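Local coordinates for protein phycocyanobilin lyase subunit alpha (Nostoc sp. PCC 7120, PDB 5N3U) that forms, together with CpcF, a lyase that is probably required for attaching the bilin chromophore to the CpcA gene product, at residues P15-E20 with A38-K43; L21-L26 with S49-A54; L73-A78 with C99-V104. One frame throughout, in Å; residues are numbered along the deposited sequence.

Interaction 1 (P15-E20 with A38-K43)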
# COMPACT_ATOMS: atom_id res chain seq x y z
N PRO A 15 16.27 -0.60 6.00
CA PRO A 15 16.80 -0.38 7.37
C PRO A 15 15.86 0.55 8.16
O PRO A 15 15.18 1.42 7.58
CB PRO A 15 18.23 0.20 7.14
CG PRO A 15 18.36 0.45 5.67
CD PRO A 15 17.30 -0.39 4.97
N GLN A 16 15.72 0.30 9.45
CA GLN A 16 14.84 1.10 10.27
C GLN A 16 15.68 2.33 10.67
O GLN A 16 16.79 2.19 11.20
CB GLN A 16 14.31 0.33 11.48
CG GLN A 16 12.85 0.75 11.80
CD GLN A 16 11.80 -0.09 11.06
OE1 GLN A 16 11.66 -1.27 11.34
NE2 GLN A 16 11.04 0.51 10.13
N LEU A 17 15.19 3.52 10.31
CA LEU A 17 15.94 4.74 10.44
C LEU A 17 15.23 5.69 11.32
O LEU A 17 14.03 5.58 11.55
CB LEU A 17 16.14 5.39 9.08
CG LEU A 17 16.96 4.60 8.04
CD1 LEU A 17 17.00 5.39 6.77
CD2 LEU A 17 18.37 4.24 8.49
N THR A 18 16.01 6.65 11.82
CA THR A 18 15.51 7.83 12.48
C THR A 18 16.11 9.00 11.66
O THR A 18 17.11 8.80 10.92
CB THR A 18 16.06 7.87 13.95
OG1 THR A 18 17.48 7.98 13.90
CG2 THR A 18 15.75 6.58 14.74
N PRO A 19 15.63 10.21 11.90
CA PRO A 19 16.27 11.38 11.27
C PRO A 19 17.77 11.45 11.45
O PRO A 19 18.53 11.62 10.49
CB PRO A 19 15.60 12.54 11.99
CG PRO A 19 14.21 12.02 12.27
CD PRO A 19 14.46 10.61 12.72
N GLU A 20 18.23 11.22 12.67
CA GLU A 20 19.66 11.35 12.98
C GLU A 20 20.39 10.30 12.24
O GLU A 20 21.46 10.53 11.67
CB GLU A 20 19.95 11.25 14.53
CG GLU A 20 18.88 11.96 15.39
CD GLU A 20 17.50 11.24 15.41
OE1 GLU A 20 17.48 10.02 15.66
OE2 GLU A 20 16.45 11.85 15.16
N ALA A 38 18.61 9.43 1.68
CA ALA A 38 18.07 10.58 0.99
C ALA A 38 16.63 10.42 0.57
O ALA A 38 15.84 11.35 0.84
CB ALA A 38 18.88 10.90 -0.24
N TRP A 39 16.22 9.27 -0.00
CA TRP A 39 14.79 9.03 -0.23
C TRP A 39 13.98 9.08 1.06
O TRP A 39 12.94 9.71 1.15
CB TRP A 39 14.61 7.63 -0.95
CG TRP A 39 13.21 7.22 -1.03
CD1 TRP A 39 12.33 7.51 -2.00
CD2 TRP A 39 12.52 6.42 -0.10
NE1 TRP A 39 11.13 7.05 -1.69
CE2 TRP A 39 11.18 6.36 -0.55
CE3 TRP A 39 12.88 5.81 1.08
CZ2 TRP A 39 10.20 5.65 0.12
CZ3 TRP A 39 11.88 5.09 1.78
CH2 TRP A 39 10.55 5.04 1.29
N TRP A 40 14.49 8.44 2.13
CA TRP A 40 13.77 8.39 3.38
C TRP A 40 13.52 9.77 3.97
O TRP A 40 12.42 10.07 4.50
CB TRP A 40 14.52 7.51 4.36
CG TRP A 40 13.81 7.14 5.61
CD1 TRP A 40 13.15 5.99 5.89
CD2 TRP A 40 13.84 7.88 6.83
NE1 TRP A 40 12.67 6.00 7.20
CE2 TRP A 40 13.07 7.17 7.78
CE3 TRP A 40 14.38 9.11 7.19
CZ2 TRP A 40 12.88 7.63 9.10
CZ3 TRP A 40 14.16 9.59 8.51
CH2 TRP A 40 13.43 8.82 9.44
N LEU A 41 14.51 10.62 3.89
CA LEU A 41 14.37 11.98 4.47
C LEU A 41 13.27 12.77 3.78
O LEU A 41 12.54 13.46 4.42
CB LEU A 41 15.69 12.70 4.37
CG LEU A 41 16.81 12.22 5.32
CD1 LEU A 41 18.13 12.81 4.95
CD2 LEU A 41 16.42 12.57 6.73
N GLY A 42 13.11 12.57 2.48
CA GLY A 42 12.00 13.22 1.72
C GLY A 42 10.71 12.59 1.95
O GLY A 42 9.70 13.29 2.14
N LYS A 43 10.68 11.27 2.00
CA LYS A 43 9.45 10.57 2.20
C LYS A 43 8.83 10.92 3.55
O LYS A 43 7.63 11.13 3.66
CB LYS A 43 9.77 9.09 2.13
CG LYS A 43 8.63 8.14 2.54
CD LYS A 43 7.40 8.30 1.70
CE LYS A 43 6.49 7.16 2.18
NZ LYS A 43 5.35 7.04 1.28
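L17 lies against one face of the W40 indole, where an N-terminal loop meets helix 31-43 of a helical HEAT-like repeat protein. The CB of L17 sits near the rim of that face, 3.8 Å from W40 CE2. Its CG is anti to the carbonyl carbon (chi1 -63°) and CD1 extends from it (chi2 178°), which together carry CD1 over the five-membered ring, 4.0 Å from the W40 centroid and only 17° off the normal; this qualifies as a CH-pi contact. The loop backbone then passes the six-membered end of the indole: L17 O is 3.4 Å from W40 CZ2, and T18 C approaches W40 CH2 obliquely at 3.5 Å. T18 is the N-cap of helix 19-25. Its OG1 accepts from L21 N and also donates to E20 OE1 at 2.7 Å, meeting the carboxylate from above its plane, so one hydroxyl joins two residues of the first turn. P19 opens that helix and brings its ring obliquely across the six-membered end of the indole, while W40 also packs on A22 and stacks with Y44. Were W40 replaced by an alanine, L17 CD1 would probably lose its ring face and a gap would open beside T18 and P19. P19 and W40 finally meet through a single close pair of side-chain atoms, P19 CD and W40 CH2, 3.9 Å apart.

Interaction 2 (L21-L26 with S49-A54)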
# COMPACT_ATOMS: atom_id res chain seq x y z
N LEU A 21 19.81 9.11 12.21
CA LEU A 21 20.51 8.01 11.55
C LEU A 21 20.49 8.15 10.03
O LEU A 21 21.49 7.93 9.36
CB LEU A 21 19.87 6.71 11.98
CG LEU A 21 20.62 5.43 11.72
CD1 LEU A 21 22.13 5.49 11.95
CD2 LEU A 21 19.91 4.39 12.59
N ALA A 22 19.37 8.61 9.51
CA ALA A 22 19.29 8.90 8.06
C ALA A 22 20.30 9.95 7.69
O ALA A 22 20.99 9.82 6.72
CB ALA A 22 17.92 9.46 7.73
N ILE A 23 20.37 11.00 8.49
CA ILE A 23 21.35 12.06 8.20
C ILE A 23 22.71 11.53 8.23
O ILE A 23 23.45 11.78 7.27
CB ILE A 23 21.24 13.27 9.11
CG1 ILE A 23 19.91 13.99 8.86
CG2 ILE A 23 22.35 14.24 8.81
CD1 ILE A 23 19.43 14.83 10.00
N ALA A 24 23.06 10.75 9.27
CA ALA A 24 24.43 10.12 9.26
C ALA A 24 24.73 9.24 8.06
O ALA A 24 25.82 9.27 7.42
CB ALA A 24 24.60 9.32 10.53
N ASN A 25 23.75 8.40 7.75
CA ASN A 25 23.88 7.50 6.63
C ASN A 25 24.12 8.22 5.30
O ASN A 25 24.64 7.60 4.38
CB ASN A 25 22.65 6.61 6.54
CG ASN A 25 22.60 5.50 7.62
OD1 ASN A 25 23.60 5.16 8.22
ND2 ASN A 25 21.46 4.94 7.82
N LEU A 26 23.82 9.50 5.18
CA LEU A 26 24.26 10.24 3.94
C LEU A 26 25.75 10.21 3.64
O LEU A 26 26.14 10.35 2.48
CB LEU A 26 23.75 11.68 3.92
CG LEU A 26 22.22 11.74 3.72
CD1 LEU A 26 21.71 13.15 3.92
CD2 LEU A 26 21.90 11.33 2.29
N SER A 49 16.88 21.35 10.20
CA SER A 49 17.88 22.04 9.44
C SER A 49 19.05 21.17 9.09
O SER A 49 19.65 21.39 8.03
CB SER A 49 18.33 23.35 10.14
OG SER A 49 18.92 22.97 11.39
N ALA A 50 19.46 20.21 9.93
CA ALA A 50 20.65 19.47 9.59
C ALA A 50 20.33 18.49 8.42
O ALA A 50 21.21 18.16 7.65
CB ALA A 50 21.24 18.69 10.76
N ALA A 51 19.07 18.08 8.29
CA ALA A 51 18.68 17.21 7.15
C ALA A 51 18.85 18.01 5.86
O ALA A 51 19.52 17.59 4.94
CB ALA A 51 17.28 16.75 7.35
N VAL A 52 18.39 19.24 5.89
CA VAL A 52 18.45 20.14 4.75
C VAL A 52 19.89 20.35 4.36
O VAL A 52 20.25 20.20 3.22
CB VAL A 52 17.68 21.47 5.01
CG1 VAL A 52 17.89 22.50 3.91
CG2 VAL A 52 16.21 21.27 5.19
N ASP A 53 20.75 20.73 5.31
CA ASP A 53 22.16 20.95 5.00
C ASP A 53 22.86 19.74 4.43
O ASP A 53 23.62 19.81 3.47
CB ASP A 53 22.92 21.37 6.28
CG ASP A 53 22.49 22.79 6.81
OD1 ASP A 53 21.69 23.51 6.16
OD2 ASP A 53 22.94 23.16 7.91
N ALA A 54 22.62 18.60 5.03
CA ALA A 54 23.19 17.33 4.51
C ALA A 54 22.74 17.00 3.08
O ALA A 54 23.53 16.51 2.22
CB ALA A 54 22.82 16.20 5.46
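I23 and L26, one on helix 19-25 and the other in the residues that follow, project onto a row of alanines on helix 49-58, joining two helices of the HEAT-like array that run almost the same way. The axes of the short segments 21-25 and 49-54 approach to 9.9 Å with a 19° angle between their directions. The small side chains of A50, A51 and A54 leave a shallow groove on helix 49-58, and I23 is the larger bump that enters it. This is consistent with the approach of the I23 and A51 backbones, the closest pair, whose CA atoms are 5.9 Å apart.

The two branches of I23 divide the work. With CG1 anti to the carbonyl carbon (chi1 -66°), the longer arm extends to CD1, which settles over the backbone at A51, 3.7 Å from A51 N, and touches A51 CB at 3.9 Å; the A50 methyl forms a looser margin. The shorter branch, CG2, is anti to the backbone N of I23 and turns to the next turn of the partner helix, where it meets A54 CB at 3.9 Å. That methyl is a small bump of its own, received between I23 CG2 and L26 CD1, the latter just 3.6 Å from A54 CB. I23 and L26 are three residues apart, as are A51 and A54, so matching three-residue steps on the two segments set the pairs facing each other. L26 also rests on L41 of helix 31-43.

The side-chain-to-side-chain contacts are all between carbons, with no polar side-chain group taking part, consistent with dispersion and the exclusion of water, guided by shape, holding the two helices together here.

Interaction 3 (L73-A78 with C99-V104)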
# COMPACT_ATOMS: atom_id res chain seq x y z
N LEU A 73 22.73 9.73 -6.22
CA LEU A 73 22.45 10.39 -4.97
C LEU A 73 22.05 11.85 -5.22
O LEU A 73 21.26 12.38 -4.47
CB LEU A 73 23.68 10.31 -3.97
CG LEU A 73 23.47 10.98 -2.63
CD1 LEU A 73 22.35 10.26 -1.90
CD2 LEU A 73 24.76 10.98 -1.70
N ARG A 74 22.61 12.49 -6.23
CA ARG A 74 22.20 13.87 -6.50
C ARG A 74 20.71 13.90 -6.88
O ARG A 74 19.98 14.75 -6.44
CB ARG A 74 22.98 14.49 -7.61
CG ARG A 74 24.41 14.79 -7.24
CD ARG A 74 25.05 15.60 -8.34
NE ARG A 74 26.50 15.60 -8.16
CZ ARG A 74 27.34 16.40 -8.78
NH1 ARG A 74 26.88 17.32 -9.63
NH2 ARG A 74 28.64 16.28 -8.55
N ARG A 75 20.27 12.93 -7.66
CA ARG A 75 18.87 12.86 -8.01
C ARG A 75 17.96 12.74 -6.80
O ARG A 75 17.02 13.45 -6.64
CB ARG A 75 18.64 11.65 -8.95
CG ARG A 75 19.39 11.70 -10.23
CD ARG A 75 19.30 10.31 -10.92
NE ARG A 75 20.06 10.31 -12.19
CZ ARG A 75 20.16 9.24 -12.98
NH1 ARG A 75 19.56 8.13 -12.63
NH2 ARG A 75 20.85 9.28 -14.13
N ASN A 76 18.24 11.82 -5.91
CA ASN A 76 17.42 11.61 -4.76
C ASN A 76 17.47 12.75 -3.75
O ASN A 76 16.47 13.09 -3.17
CB ASN A 76 17.86 10.32 -4.02
CG ASN A 76 17.11 9.11 -4.53
OD1 ASN A 76 16.41 9.18 -5.59
ND2 ASN A 76 17.22 8.04 -3.80
N ALA A 77 18.62 13.36 -3.64
CA ALA A 77 18.77 14.57 -2.78
C ALA A 77 18.00 15.73 -3.31
O ALA A 77 17.31 16.44 -2.54
CB ALA A 77 20.25 14.93 -2.61
N ALA A 78 18.12 15.98 -4.59
CA ALA A 78 17.32 17.00 -5.22
C ALA A 78 15.81 16.82 -5.02
O ALA A 78 15.12 17.75 -4.69
CB ALA A 78 17.67 17.11 -6.68
N CYS A 99 23.39 20.57 -14.42
CA CYS A 99 24.03 19.28 -14.29
C CYS A 99 23.91 18.53 -15.62
O CYS A 99 22.83 18.53 -16.24
CB CYS A 99 23.33 18.43 -13.21
SG CYS A 99 24.25 16.84 -12.89
N PRO A 100 24.99 17.82 -16.03
CA PRO A 100 24.85 17.07 -17.22
C PRO A 100 23.88 15.93 -17.19
O PRO A 100 23.39 15.56 -18.25
CB PRO A 100 26.27 16.47 -17.49
CG PRO A 100 27.17 17.24 -16.67
CD PRO A 100 26.39 17.79 -15.51
N ASP A 101 23.53 15.41 -16.00
CA ASP A 101 22.60 14.31 -15.90
C ASP A 101 21.15 14.87 -16.00
O ASP A 101 20.69 15.63 -15.14
CB ASP A 101 22.80 13.68 -14.53
CG ASP A 101 21.84 12.55 -14.23
OD1 ASP A 101 20.95 12.22 -15.05
OD2 ASP A 101 21.97 11.97 -13.11
N PHE A 102 20.45 14.43 -17.04
CA PHE A 102 19.08 14.84 -17.27
C PHE A 102 18.20 14.71 -16.04
O PHE A 102 17.38 15.62 -15.73
CB PHE A 102 18.47 14.08 -18.49
CG PHE A 102 16.99 14.28 -18.63
CD1 PHE A 102 16.11 13.49 -17.93
CD2 PHE A 102 16.47 15.28 -19.48
CE1 PHE A 102 14.76 13.68 -18.00
CE2 PHE A 102 15.06 15.43 -19.63
CZ PHE A 102 14.20 14.71 -18.81
N TYR A 103 18.36 13.60 -15.34
CA TYR A 103 17.47 13.24 -14.25
C TYR A 103 17.76 14.12 -13.00
O TYR A 103 16.86 14.38 -12.23
CB TYR A 103 17.53 11.76 -13.92
CG TYR A 103 16.94 10.96 -15.02
CD1 TYR A 103 15.54 10.94 -15.18
CD2 TYR A 103 17.73 10.30 -15.95
CE1 TYR A 103 14.94 10.27 -16.29
CE2 TYR A 103 17.16 9.59 -17.01
CZ TYR A 103 15.77 9.61 -17.16
OH TYR A 103 15.19 8.96 -18.21
N VAL A 104 18.95 14.65 -12.87
CA VAL A 104 19.23 15.70 -11.86
C VAL A 104 18.51 17.00 -12.22
O VAL A 104 17.93 17.61 -11.38
CB VAL A 104 20.71 15.94 -11.70
CG1 VAL A 104 20.95 17.13 -10.82
CG2 VAL A 104 21.35 14.73 -11.06
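R75 reaches from helix 72-83 to the carboxylate of D101, which is the N-cap of helix 102-115, within the HEAT-repeat region. The arginine chain is extended from CG to NE, which sets the guanidinium beside the cap: R75 NE donates to D101 OD2 at 2.7 Å, close to the guanidinium plane and onto the syn lone pair. The same group's NH2 adds two weak bonds, to OD1 and OD2, consistent with the two planes being 60° apart rather than coplanar. D101 holds its own CG anti to the backbone N (chi1 177°), which lets OD1 accept from Y103 N at 2.9 Å, the N-H coming from above the carboxylate plane, while OD2 also takes Y71 N. Y103 CB lies over one guanidinium face, 3.4 Å from R75 NE. V104 CG2 packs on the aliphatic part of the arginines, 3.7 Å from R75 CG and 3.8 Å from R74 CB. The R74 chain runs out past C99 SG, but its main polar partner is D61 O, through NE. R75 NH1 forms a salt bridge to D96 of the beta subunit, so the guanidinium is shared between two acids. The buried positive charge is thereby probably balanced both within the chain and across the CpcE-CpcF interface, with D101 tying the helix cap to that charge.

In the fold
From the N terminus, interaction 1 closes a 17-residue loop, holding the rest of helix 19-25 and the first part of helix 31-43, and ends on the latter's last turns. Interaction 2 opens inside that loop, at 21-26, and closes beyond it, at 49-54, so the two cross rather than nest. They share helix 19-25, which lies against both helix 31-43 and helix 49-58; A22 touches L41 and W40 between the two contacts. Interaction 3 follows in series, joining helix 72-83 to the start of helix 102-115. It links back to interaction 1 through A38 and W39, which pack on L73 and N76, whereas interactions 2 and 3 do not touch, although helix 49-58 and helix 72-83 are consecutive.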